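Local coordinates for protein chitinase (Thermococcus chitonophagus, PDB 5XSW) that probably hydrolyses internal glycosidic bonds of chitin, as expected of an endochitinase, and is seen with a bound glycan, at residues A[108-113]-A[302-307]. Numbering follows the deposited sequence.
Sequences ESIIYP and MERELL
Arg304 reaches off its helix with its guanidinium end-on to the backbone of Ile111, giving two N-H groups to a single carbonyl oxygen. NH2 is the nearer, 2.8 Å from Ile111 O, and lies in the carbonyl plane on a lone pair; NH1 lies 3.1 Å from the same Ile111 O, tilted from that plane. Arginine is long enough to cross from helix to loop: its chain runs extended to NE, CG lying opposite the backbone N about the CA-CB bond (chi1 -168°). The Tyr112 ring passes it heading the other way, the two planes 70° apart, and Tyr112 CE1 lies 3.8 Å from Arg304 NH1. Tyrosine suits this place because its hydroxyl meets both a water held by NH1 and the neighbouring carboxylate: Tyr112 OH donates to Glu305 OE2 at 2.6 Å, from above the carboxylate plane. The contact joins the loop after strand 98-104, the last strand of the N-terminal beta-sheet part, to helix 288-311 of the helical part, which also holds the glycan pocket. The nonpolar CG1-CD1 arm of Ile110 packs against both flat groups, CG1 beside Arg304 NH1 and CD1 3.5 Å from Glu305 CD. Replacing Arg304 with an alanine would probably cost Ile111 O both these donors and Glu328 a salt bridge. Glu305 bends at chi2 (-89°), bringing its carboxylate to the Tyr112 hydroxyl, and its charge suits a second partner, OE1 forming a salt bridge with Arg106.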
loop_
_atom_site.group_PDB
_atom_site.type_symbol
_atom_site.label_atom_id
_atom_site.label_comp_id
_atom_site.label_asym_id
_atom_site.label_seq_id
_atom_site.Cartn_x
_atom_site.Cartn_y
_atom_site.Cartn_z
ATOM N N GLU A 108 -16.977 12.977 -11.908
ATOM C CA GLU A 108 -17.396 13.162 -13.301
ATOM C C GLU A 108 -16.816 14.460 -13.908
ATOM O O GLU A 108 -16.636 14.567 -15.107
ATOM C CB GLU A 108 -18.955 13.160 -13.348
ATOM C CG GLU A 108 -19.529 11.782 -12.940
ATOM C CD GLU A 108 -21.064 11.735 -12.810
ATOM O OE1 GLU A 108 -21.693 12.798 -12.953
ATOM O OE2 GLU A 108 -21.623 10.638 -12.548
ATOM N N SER A 109 -16.509 15.443 -13.077
ATOM C CA SER A 109 -16.039 16.732 -13.594
ATOM C C SER A 109 -14.509 16.934 -13.566
ATOM O O SER A 109 -13.995 18.065 -13.636
ATOM C CB SER A 109 -16.709 17.840 -12.792
ATOM O OG SER A 109 -16.226 17.841 -11.464
ATOM N N ILE A 110 -13.761 15.847 -13.420
ATOM C CA ILE A 110 -12.327 16.031 -13.260
ATOM C C ILE A 110 -11.756 16.675 -14.487
ATOM O O ILE A 110 -12.117 16.311 -15.646
ATOM C CB ILE A 110 -11.622 14.658 -12.961
ATOM C CG1 ILE A 110 -10.143 14.896 -12.689
ATOM C CG2 ILE A 110 -11.829 13.651 -14.094
ATOM C CD1 ILE A 110 -9.524 13.656 -11.830
ATOM N N ILE A 111 -10.905 17.666 -14.260
ATOM C CA ILE A 111 -10.292 18.401 -15.368
ATOM C C ILE A 111 -8.944 17.824 -15.802
ATOM O O ILE A 111 -7.996 17.792 -14.992
ATOM C CB ILE A 111 -10.083 19.883 -15.019
ATOM C CG1 ILE A 111 -11.442 20.577 -14.721
ATOM C CG2 ILE A 111 -9.263 20.617 -16.191
ATOM C CD1 ILE A 111 -11.225 21.937 -14.021
ATOM N N TYR A 112 -8.856 17.359 -17.052
ATOM C CA TYR A 112 -7.575 16.928 -17.611
ATOM C C TYR A 112 -7.304 17.809 -18.845
ATOM O O TYR A 112 -7.832 17.546 -19.893
ATOM C CB TYR A 112 -7.600 15.447 -18.024
ATOM C CG TYR A 112 -7.396 14.536 -16.817
ATOM C CD1 TYR A 112 -6.180 14.572 -16.110
ATOM C CD2 TYR A 112 -8.413 13.698 -16.366
ATOM C CE1 TYR A 112 -5.978 13.746 -14.933
ATOM C CE2 TYR A 112 -8.230 12.879 -15.218
ATOM C CZ TYR A 112 -6.984 12.917 -14.536
ATOM O OH TYR A 112 -6.802 12.120 -13.421
ATOM N N PRO A 113 -6.443 18.782 -18.710
ATOM C CA PRO A 113 -6.310 19.755 -19.799
ATOM C C PRO A 113 -5.740 19.143 -21.079
ATOM O O PRO A 113 -4.998 18.172 -21.058
ATOM C CB PRO A 113 -5.339 20.788 -19.236
ATOM C CG PRO A 113 -5.210 20.475 -17.703
ATOM C CD PRO A 113 -5.562 19.057 -17.544
ATOM N N MET A 302 -3.542 9.673 -8.320
ATOM C CA MET A 302 -4.430 8.953 -7.438
ATOM C C MET A 302 -4.977 9.887 -6.365
ATOM O O MET A 302 -6.143 9.828 -6.050
ATOM C CB MET A 302 -3.699 7.785 -6.780
ATOM C CG MET A 302 -4.490 7.083 -5.691
ATOM S SD MET A 302 -4.336 7.853 -4.070
ATOM C CE MET A 302 -2.721 7.272 -3.571
ATOM N N GLU A 303 -4.139 10.756 -5.822
ATOM C CA GLU A 303 -4.611 11.667 -4.797
ATOM C C GLU A 303 -5.699 12.578 -5.357
ATOM O O GLU A 303 -6.744 12.745 -4.754
ATOM C CB GLU A 303 -3.468 12.538 -4.291
ATOM C CG GLU A 303 -2.266 11.799 -3.742
ATOM C CD GLU A 303 -1.130 12.740 -3.417
ATOM O OE1 GLU A 303 -1.413 13.846 -2.942
ATOM O OE2 GLU A 303 0.030 12.387 -3.649
ATOM N N ARG A 304 -5.448 13.124 -6.540
ATOM C CA ARG A 304 -6.374 14.039 -7.177
ATOM C C ARG A 304 -7.683 13.357 -7.513
ATOM O O ARG A 304 -8.739 13.897 -7.255
ATOM C CB ARG A 304 -5.749 14.630 -8.438
ATOM C CG ARG A 304 -6.508 15.801 -9.033
ATOM C CD ARG A 304 -5.599 16.652 -9.891
ATOM N NE ARG A 304 -6.280 17.734 -10.588
ATOM C CZ ARG A 304 -6.795 17.633 -11.804
ATOM N NH1 ARG A 304 -6.738 16.493 -12.466
ATOM N NH2 ARG A 304 -7.380 18.678 -12.357
ATOM N N GLU A 305 -7.590 12.150 -8.057
ATOM C CA GLU A 305 -8.759 11.332 -8.372
ATOM C C GLU A 305 -9.557 10.995 -7.126
ATOM O O GLU A 305 -10.815 10.966 -7.158
ATOM C CB GLU A 305 -8.388 10.029 -9.111
ATOM C CG GLU A 305 -7.845 10.218 -10.604
ATOM C CD GLU A 305 -8.959 10.221 -11.688
ATOM O OE1 GLU A 305 -10.143 10.064 -11.309
ATOM O OE2 GLU A 305 -8.637 10.292 -12.924
ATOM N N LEU A 306 -8.863 10.720 -6.022
ATOM C CA LEU A 306 -9.562 10.364 -4.781
ATOM C C LEU A 306 -10.360 11.599 -4.255
ATOM O O LEU A 306 -11.512 11.469 -3.782
ATOM C CB LEU A 306 -8.560 9.917 -3.692
ATOM C CG LEU A 306 -9.146 9.616 -2.329
ATOM C CD1 LEU A 306 -10.084 8.421 -2.355
ATOM C CD2 LEU A 306 -7.950 9.353 -1.363
ATOM N N LEU A 307 -9.716 12.755 -4.264
ATOM C CA LEU A 307 -10.375 13.983 -3.820
ATOM C C LEU A 307 -11.639 14.208 -4.670
ATOM O O LEU A 307 -12.742 14.419 -4.147
ATOM C CB LEU A 307 -9.424 15.157 -3.904
ATOM C CG LEU A 307 -8.408 15.168 -2.723
ATOM C CD1 LEU A 307 -7.226 16.080 -2.935
ATOM C CD2 LEU A 307 -9.051 15.457 -1.335
HETATM O O HOH W 1 -5.386 14.009 -11.822
#